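Local coordinates for branched-chain alpha-ketoacid decarboxylase (Lactococcus lactis, PDB 2VBF), which probably decarboxylates branched-chain and aromatic alpha-keto acids to aldehydes, using thiamine diphosphate and a magnesium ion as cofactors, at residues 26-38 / 165-177. Residues are numbered along the deposited sequence; the frame is centred on the assembly and turned at random. Where two conformers were deposited one is given.
Sequences TVGDYLLDRLHEL and ATYEIDRVLSQLL
Val27 meets Ala165 at one end of the contact and Leu38 meets Leu177 at the other, as helices 27-37 and 165-177 run side by side in the same direction, their axes 10.2 Å apart and crossing at -21°. Ile169 is the central knob, set in a hole formed by Val27, Tyr30, Leu31 and Arg34; its CD1 comes within 3.9 Å of Leu31 CB, while its CG2 branch lies near Leu31 CD1 and Arg34 CG. The Tyr30 ring, swung out with CG anti to the backbone N (chi1 -167°), carries the methyl of Thr166 over the centre of one face, a CH-pi contact with CG2 3.5 Å from the ring centroid. Tyr30 OH donates to Asp170 OD2 at 2.6 Å. Arg34 bends at chi2 and grips the same carboxylate side-on, NE to Asp170 OD1 and NH2 to Asp170 OD2, both 2.9 Å, with the guanidinium and carboxylate planes 63° apart. OD2 thus takes two donors, Tyr30 OH and Arg34 NH2, from opposite faces of the carboxylate plane, which should favour its charged form. Arg34 NH1 turns to Glu37 OE2 (2.8 Å) and also to the carbonyl of Leu201, fixing the guanidinium's rotation. Farther along, Leu173 CD1 packs on Arg34 CB at 3.6 Å, and Leu38 sets CD1 against the CD2 methyls of Leu173 and Leu176, and CD2 against Leu177. Leu31, Leu35, Leu173 and Leu176 also rest on strand 116-122, so the pair forms one helical layer over the parallel sheet, an alpha/beta arrangement characteristic of the N-terminal domain of thiamine diphosphate-dependent decarboxylases.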
ATOM      1  N   THR A  26     -24.498 -12.122  18.337  1.00 17.97           N
ATOM      2  CA  THR A  26     -23.297 -12.770  17.830  1.00 18.01           C
ATOM      3  C   THR A  26     -22.018 -12.026  18.229  1.00 15.94           C
ATOM      4  O   THR A  26     -22.052 -10.877  18.687  1.00 15.09           O
ATOM      5  CB  THR A  26     -23.300 -12.823  16.287  1.00 18.63           C
ATOM      6  OG1 THR A  26     -23.227 -11.484  15.774  1.00 18.50           O
ATOM      7  CG2 THR A  26     -24.542 -13.531  15.739  1.00 21.26           C
ATOM      8  N   VAL A  27     -20.885 -12.677  17.978  1.00 16.43           N
ATOM      9  CA  VAL A  27     -19.569 -12.060  18.183  1.00 15.45           C
ATOM     10  C   VAL A  27     -19.452 -10.762  17.357  1.00 13.45           C
ATOM     11  O   VAL A  27     -18.937  -9.748  17.839  1.00 13.72           O
ATOM     12  CB  VAL A  27     -18.457 -13.059  17.797  1.00 15.37           C
ATOM     13  CG1 VAL A  27     -17.100 -12.376  17.720  1.00 16.54           C
ATOM     14  CG2 VAL A  27     -18.439 -14.261  18.773  1.00 14.50           C
ATOM     15  N   GLY A  28     -19.944 -10.790  16.119  1.00 13.89           N
ATOM     16  CA  GLY A  28     -20.002  -9.581  15.280  1.00 14.18           C
ATOM     17  C   GLY A  28     -20.730  -8.423  15.944  1.00 14.66           C
ATOM     18  O   GLY A  28     -20.251  -7.291  15.950  1.00 13.54           O
ATOM     19  N   ASP A  29     -21.897  -8.716  16.516  1.00 15.36           N
ATOM     20  CA  ASP A  29     -22.665  -7.720  17.268  1.00 15.73           C
ATOM     21  C   ASP A  29     -21.891  -7.194  18.481  1.00 14.14           C
ATOM     22  O   ASP A  29     -21.895  -5.999  18.757  1.00 16.38           O
ATOM     23  CB  ASP A  29     -23.999  -8.310  17.744  1.00 16.04           C
ATOM     24  CG  ASP A  29     -24.864  -8.807  16.601  1.00 18.52           C
ATOM     25  OD1 ASP A  29     -25.067  -8.056  15.627  1.00 21.57           O
ATOM     26  OD2 ASP A  29     -25.332  -9.961  16.662  1.00 19.41           O
ATOM     27  N   TYR A  30     -21.226  -8.103  19.190  1.00 15.54           N
ATOM     28  CA  TYR A  30     -20.419  -7.745  20.362  1.00 15.24           C
ATOM     29  C   TYR A  30     -19.322  -6.739  19.999  1.00 14.56           C
ATOM     30  O   TYR A  30     -19.175  -5.685  20.642  1.00 13.78           O
ATOM     31  CB  TYR A  30     -19.808  -8.996  20.982  1.00 16.89           C
ATOM     32  CG  TYR A  30     -19.216  -8.787  22.364  1.00 16.88           C
ATOM     33  CD1 TYR A  30     -19.947  -9.102  23.503  1.00 17.56           C
ATOM     34  CD2 TYR A  30     -17.930  -8.287  22.533  1.00 17.26           C
ATOM     35  CE1 TYR A  30     -19.419  -8.919  24.761  1.00 17.50           C
ATOM     36  CE2 TYR A  30     -17.393  -8.099  23.796  1.00 17.21           C
ATOM     37  CZ  TYR A  30     -18.145  -8.412  24.909  1.00 17.92           C
ATOM     38  OH  TYR A  30     -17.638  -8.237  26.180  1.00 19.60           O
ATOM     39  N   LEU A  31     -18.580  -7.069  18.944  1.00 13.11           N
ATOM     40  CA  LEU A  31     -17.522  -6.200  18.430  1.00 13.57           C
ATOM     41  C   LEU A  31     -18.060  -4.833  18.031  1.00 12.64           C
ATOM     42  O   LEU A  31     -17.516  -3.806  18.442  1.00 14.50           O
ATOM     43  CB  LEU A  31     -16.810  -6.872  17.262  1.00 13.43           C
ATOM     44  CG  LEU A  31     -15.656  -6.132  16.587  1.00 14.54           C
ATOM     45  CD1 LEU A  31     -14.670  -5.594  17.618  1.00 15.12           C
ATOM     46  CD2 LEU A  31     -14.948  -7.080  15.600  1.00 14.96           C
ATOM     47  N   LEU A  32     -19.166  -4.817  17.283  1.00 13.42           N
ATOM     48  CA  LEU A  32     -19.735  -3.568  16.818  1.00 13.73           C
ATOM     49  C   LEU A  32     -20.292  -2.740  17.994  1.00 12.92           C
ATOM     50  O   LEU A  32     -20.174  -1.516  18.002  1.00 14.37           O
ATOM     51  CB  LEU A  32     -20.783  -3.827  15.723  1.00 12.71           C
ATOM     52  CG  LEU A  32     -20.222  -4.387  14.393  1.00 13.96           C
ATOM     53  CD1 LEU A  32     -21.332  -4.807  13.458  1.00 15.38           C
ATOM     54  CD2 LEU A  32     -19.323  -3.353  13.726  1.00 16.40           C
ATOM     55  N   ASP A  33     -20.852  -3.411  19.000  1.00 15.25           N
ATOM     56  CA  ASP A  33     -21.306  -2.722  20.204  1.00 15.47           C
ATOM     57  C   ASP A  33     -20.134  -2.027  20.907  1.00 14.62           C
ATOM     58  O   ASP A  33     -20.243  -0.860  21.295  1.00 15.00           O
ATOM     59  CB  ASP A  33     -22.005  -3.679  21.168  1.00 16.78           C
ATOM     60  CG  ASP A  33     -23.490  -3.879  20.849  1.00 18.07           C
ATOM     61  OD1 ASP A  33     -24.038  -3.192  19.971  1.00 20.45           O
ATOM     62  OD2 ASP A  33     -24.118  -4.737  21.498  1.00 23.46           O
ATOM     63  N   ARG A  34     -19.012  -2.736  21.042  1.00 15.19           N
ATOM     64  CA  ARG A  34     -17.824  -2.172  21.683  1.00 15.42           C
ATOM     65  C   ARG A  34     -17.255  -1.005  20.881  1.00 15.11           C
ATOM     66  O   ARG A  34     -16.853  -0.006  21.459  1.00 16.08           O
ATOM     67  CB  ARG A  34     -16.743  -3.228  21.892  1.00 16.09           C
ATOM     68  CG  ARG A  34     -17.061  -4.282  22.959  1.00 15.01           C
ATOM     69  CD  ARG A  34     -17.466  -3.654  24.297  1.00 17.09           C
ATOM     70  NE  ARG A  34     -17.220  -4.547  25.431  1.00 17.51           N
ATOM     71  CZ  ARG A  34     -17.527  -4.261  26.699  1.00 18.26           C
ATOM     72  NH1 ARG A  34     -18.128  -3.125  27.013  1.00 19.27           N
ATOM     73  NH2 ARG A  34     -17.254  -5.126  27.664  1.00 19.46           N
ATOM     74  N   LEU A  35     -17.225  -1.130  19.552  1.00 15.33           N
ATOM     75  CA  LEU A  35     -16.791  -0.016  18.704  1.00 16.01           C
ATOM     76  C   LEU A  35     -17.695   1.204  18.881  1.00 15.68           C
ATOM     77  O   LEU A  35     -17.213   2.329  18.981  1.00 16.56           O
ATOM     78  CB  LEU A  35     -16.708  -0.432  17.228  1.00 16.44           C
ATOM     79  CG  LEU A  35     -15.711  -1.547  16.901  1.00 15.87           C
ATOM     80  CD1 LEU A  35     -15.759  -1.808  15.394  1.00 16.88           C
ATOM     81  CD2 LEU A  35     -14.275  -1.228  17.374  1.00 15.60           C
ATOM     82  N   HIS A  36     -19.005   0.986  18.932  1.00 17.31           N
ATOM     83  CA  HIS A  36     -19.945   2.068  19.241  1.00 17.66           C
ATOM     84  C   HIS A  36     -19.628   2.752  20.574  1.00 17.32           C
ATOM     85  O   HIS A  36     -19.659   3.974  20.666  1.00 17.63           O
ATOM     86  CB  HIS A  36     -21.381   1.554  19.264  1.00 18.49           C
ATOM     87  CG  HIS A  36     -22.368   2.559  19.771  1.00 20.43           C
ATOM     88  ND1 HIS A  36     -22.791   3.631  19.014  1.00 22.73           N
ATOM     89  CD2 HIS A  36     -23.002   2.665  20.965  1.00 21.93           C
ATOM     90  CE1 HIS A  36     -23.649   4.349  19.716  1.00 22.97           C
ATOM     91  NE2 HIS A  36     -23.788   3.790  20.906  1.00 21.07           N
ATOM     92  N   GLU A  37     -19.324   1.960  21.603  1.00 17.80           N
ATOM     93  CA  GLU A  37     -18.964   2.504  22.914  1.00 19.33           C
ATOM     94  C   GLU A  37     -17.751   3.427  22.844  1.00 18.36           C
ATOM     95  O   GLU A  37     -17.649   4.392  23.612  1.00 17.42           O
ATOM     96  CB  GLU A  37     -18.617   1.399  23.903  1.00 19.47           C
ATOM     97  CG  GLU A  37     -19.733   0.527  24.385  1.00 23.50           C
ATOM     98  CD  GLU A  37     -19.231  -0.484  25.411  1.00 23.19           C
ATOM     99  OE1 GLU A  37     -18.227  -0.199  26.102  1.00 29.70           O
ATOM    100  OE2 GLU A  37     -19.844  -1.557  25.527  1.00 28.53           O
ATOM    101  N   LEU A  38     -16.821   3.101  21.943  1.00 17.97           N
ATOM    102  CA  LEU A  38     -15.627   3.922  21.718  1.00 17.23           C
ATOM    103  C   LEU A  38     -15.905   5.219  20.947  1.00 16.61           C
ATOM    104  O   LEU A  38     -14.994   6.033  20.774  1.00 17.53           O
ATOM    105  CB  LEU A  38     -14.553   3.111  20.978  1.00 18.23           C
ATOM    106  CG  LEU A  38     -13.974   1.888  21.697  1.00 19.28           C
ATOM    107  CD1 LEU A  38     -13.022   1.108  20.773  1.00 20.16           C
ATOM    108  CD2 LEU A  38     -13.264   2.299  22.987  1.00 20.98           C
ATOM    109  N   ALA A 165     -13.714 -14.929  22.085  1.00 17.55           N
ATOM    110  CA  ALA A 165     -13.959 -13.663  21.377  1.00 17.07           C
ATOM    111  C   ALA A 165     -14.283 -12.478  22.269  1.00 18.62           C
ATOM    112  O   ALA A 165     -13.666 -11.419  22.127  1.00 17.08           O
ATOM    113  CB  ALA A 165     -15.053 -13.834  20.318  1.00 18.03           C
ATOM    114  N   THR A 166     -15.241 -12.624  23.182  1.00 17.41           N
ATOM    115  CA  THR A 166     -15.643 -11.495  24.000  1.00 18.54           C
ATOM    116  C   THR A 166     -14.490 -11.021  24.884  1.00 16.88           C
ATOM    117  O   THR A 166     -14.260  -9.812  24.977  1.00 17.11           O
ATOM    118  CB  THR A 166     -16.922 -11.757  24.843  1.00 20.56           C
ATOM    119  OG1 THR A 166     -16.722 -12.880  25.709  1.00 25.36           O
ATOM    120  CG2 THR A 166     -18.116 -12.009  23.928  1.00 21.84           C
ATOM    121  N   TYR A 167     -13.753 -11.936  25.524  1.00 17.06           N
ATOM    122  CA  TYR A 167     -12.626 -11.525  26.377  0.50 16.50           C
ATOM    123  C   TYR A 167     -11.487 -10.906  25.565  1.00 16.05           C
ATOM    124  O   TYR A 167     -10.898  -9.898  25.975  1.00 17.09           O
ATOM    125  CB  TYR A 167     -12.048 -12.678  27.210  0.50 16.28           C
ATOM    126  CG  TYR A 167     -10.696 -12.271  27.768  0.50 16.65           C
ATOM    127  CD1 TYR A 167     -10.608 -11.432  28.877  0.50 16.21           C
ATOM    128  CD2 TYR A 167      -9.510 -12.645  27.132  0.50 15.40           C
ATOM    129  CE1 TYR A 167      -9.373 -11.010  29.366  0.50 16.21           C
ATOM    130  CE2 TYR A 167      -8.274 -12.232  27.615  0.50 15.94           C
ATOM    131  CZ  TYR A 167      -8.209 -11.411  28.725  0.50 14.97           C
ATOM    132  OH  TYR A 167      -6.993 -11.015  29.208  0.50 18.19           O
ATOM    133  N   GLU A 168     -11.191 -11.508  24.415  1.00 16.53           N
ATOM    134  CA  GLU A 168     -10.118 -11.021  23.543  1.00 16.08           C
ATOM    135  C   GLU A 168     -10.426  -9.654  22.934  1.00 14.50           C
ATOM    136  O   GLU A 168      -9.563  -8.762  22.892  1.00 13.42           O
ATOM    137  CB  GLU A 168      -9.810 -12.042  22.447  1.00 17.06           C
ATOM    138  CG  GLU A 168      -9.019 -13.250  22.950  1.00 18.63           C
ATOM    139  CD  GLU A 168      -7.612 -12.891  23.383  1.00 21.24           C
ATOM    140  OE1 GLU A 168      -6.748 -12.701  22.508  1.00 21.49           O
ATOM    141  OE2 GLU A 168      -7.362 -12.816  24.599  1.00 20.57           O
ATOM    142  N   ILE A 169     -11.659  -9.474  22.477  1.00 15.43           N
ATOM    143  CA  ILE A 169     -12.090  -8.158  22.007  1.00 14.96           C
ATOM    144  C   ILE A 169     -11.917  -7.114  23.101  1.00 15.39           C
ATOM    145  O   ILE A 169     -11.356  -6.042  22.877  1.00 14.73           O
ATOM    146  CB  ILE A 169     -13.555  -8.183  21.526  1.00 14.41           C
ATOM    147  CG1 ILE A 169     -13.649  -8.936  20.199  1.00 14.87           C
ATOM    148  CG2 ILE A 169     -14.134  -6.770  21.421  1.00 13.48           C
ATOM    149  CD1 ILE A 169     -15.070  -9.295  19.787  1.00 13.86           C
ATOM    150  N   ASP A 170     -12.377  -7.444  24.304  1.00 14.90           N
ATOM    151  CA  ASP A 170     -12.290  -6.533  25.418  1.00 16.26           C
ATOM    152  C   ASP A 170     -10.837  -6.262  25.813  1.00 14.33           C
ATOM    153  O   ASP A 170     -10.491  -5.130  26.107  1.00 15.30           O
ATOM    154  CB  ASP A 170     -13.104  -7.075  26.587  1.00 17.08           C
ATOM    155  CG  ASP A 170     -14.599  -6.948  26.354  1.00 19.97           C
ATOM    156  OD1 ASP A 170     -15.002  -6.426  25.292  1.00 19.36           O
ATOM    157  OD2 ASP A 170     -15.384  -7.356  27.235  1.00 21.32           O
ATOM    158  N   ARG A 171     -10.001  -7.292  25.743  1.00 15.15           N
ATOM    159  CA  ARG A 171      -8.590  -7.162  26.072  1.00 16.01           C
ATOM    160  C   ARG A 171      -7.922  -6.175  25.127  1.00 15.62           C
ATOM    161  O   ARG A 171      -7.246  -5.255  25.567  1.00 16.04           O
ATOM    162  CB  ARG A 171      -7.867  -8.499  25.983  1.00 15.17           C
ATOM    163  CG  ARG A 171      -6.354  -8.394  26.292  1.00 15.07           C
ATOM    164  CD  ARG A 171      -5.645  -9.721  26.209  1.00 16.11           C
ATOM    165  NE  ARG A 171      -5.586 -10.302  24.865  1.00 16.68           N
ATOM    166  CZ  ARG A 171      -4.742  -9.917  23.915  1.00 16.24           C
ATOM    167  NH1 ARG A 171      -3.902  -8.909  24.118  1.00 15.57           N
ATOM    168  NH2 ARG A 171      -4.752 -10.539  22.751  1.00 17.42           N
ATOM    169  N   VAL A 172      -8.114  -6.369  23.828  1.00 15.26           N
ATOM    170  CA  VAL A 172      -7.397  -5.525  22.864  1.00 14.85           C
ATOM    171  C   VAL A 172      -7.954  -4.093  22.852  1.00 14.03           C
ATOM    172  O   VAL A 172      -7.179  -3.146  22.777  1.00 15.49           O
ATOM    173  CB  VAL A 172      -7.352  -6.159  21.442  1.00 14.82           C
ATOM    174  CG1 VAL A 172      -6.811  -7.598  21.500  1.00 13.78           C
ATOM    175  CG2 VAL A 172      -8.725  -6.117  20.771  1.00 18.33           C
ATOM    176  N   LEU A 173      -9.272  -3.922  22.967  1.00 14.51           N
ATOM    177  CA  LEU A 173      -9.857  -2.588  22.989  1.00 14.91           C
ATOM    178  C   LEU A 173      -9.564  -1.858  24.297  1.00 14.66           C
ATOM    179  O   LEU A 173      -9.465  -0.636  24.318  1.00 14.94           O
ATOM    180  CB  LEU A 173     -11.364  -2.635  22.709  1.00 14.34           C
ATOM    181  CG  LEU A 173     -11.763  -3.188  21.336  1.00 15.48           C
ATOM    182  CD1 LEU A 173     -13.268  -3.189  21.165  1.00 14.63           C
ATOM    183  CD2 LEU A 173     -11.117  -2.397  20.202  1.00 13.94           C
ATOM    184  N   SER A 174      -9.437  -2.610  25.391  1.00 16.59           N
ATOM    185  CA  SER A 174      -8.982  -2.025  26.652  1.00 17.13           C
ATOM    186  C   SER A 174      -7.553  -1.502  26.493  1.00 16.18           C
ATOM    187  O   SER A 174      -7.235  -0.417  26.992  1.00 17.02           O
ATOM    188  CB  SER A 174      -9.074  -3.045  27.792  1.00 18.75           C
ATOM    189  OG  SER A 174     -10.433  -3.291  28.121  1.00 20.44           O
ATOM    190  N   GLN A 175      -6.711  -2.245  25.771  1.00 17.20           N
ATOM    191  CA  GLN A 175      -5.354  -1.777  25.447  1.00 17.15           C
ATOM    192  C   GLN A 175      -5.395  -0.538  24.546  1.00 16.59           C
ATOM    193  O   GLN A 175      -4.600   0.381  24.719  1.00 16.54           O
ATOM    194  CB  GLN A 175      -4.507  -2.879  24.819  1.00 20.31           C
ATOM    195  CG  GLN A 175      -3.001  -2.633  24.884  1.00 22.56           C
ATOM    196  CD  GLN A 175      -2.414  -2.689  26.298  1.00 28.03           C
ATOM    197  OE1 GLN A 175      -3.119  -2.964  27.297  1.00 35.42           O
ATOM    198  NE2 GLN A 175      -1.117  -2.466  26.391  1.00 28.32           N
ATOM    199  N   LEU A 176      -6.330  -0.494  23.594  1.00 14.67           N
ATOM    200  CA  LEU A 176      -6.518   0.726  22.799  1.00 15.09           C
ATOM    201  C   LEU A 176      -6.813   1.922  23.712  1.00 15.49           C
ATOM    202  O   LEU A 176      -6.216   2.986  23.575  1.00 16.05           O
ATOM    203  CB  LEU A 176      -7.619   0.542  21.759  1.00 15.72           C
ATOM    204  CG  LEU A 176      -7.882   1.775  20.889  1.00 15.89           C
ATOM    205  CD1 LEU A 176      -7.967   1.397  19.424  1.00 18.78           C
ATOM    206  CD2 LEU A 176      -9.121   2.533  21.338  1.00 20.08           C
ATOM    207  N   LEU A 177      -7.710   1.726  24.667  1.00 18.44           N
ATOM    208  CA  LEU A 177      -8.035   2.799  25.656  1.00 18.63           C
ATOM    209  C   LEU A 177      -6.840   3.207  26.524  1.00 19.09           C
ATOM    210  O   LEU A 177      -6.633   4.398  26.775  1.00 17.83           O
ATOM    211  CB  LEU A 177      -9.223   2.377  26.523  1.00 19.12           C
ATOM    212  CG  LEU A 177     -10.555   2.403  25.774  1.00 19.41           C
ATOM    213  CD1 LEU A 177     -11.654   1.721  26.582  1.00 21.28           C
ATOM    214  CD2 LEU A 177     -10.943   3.834  25.419  1.00 21.70           C
TER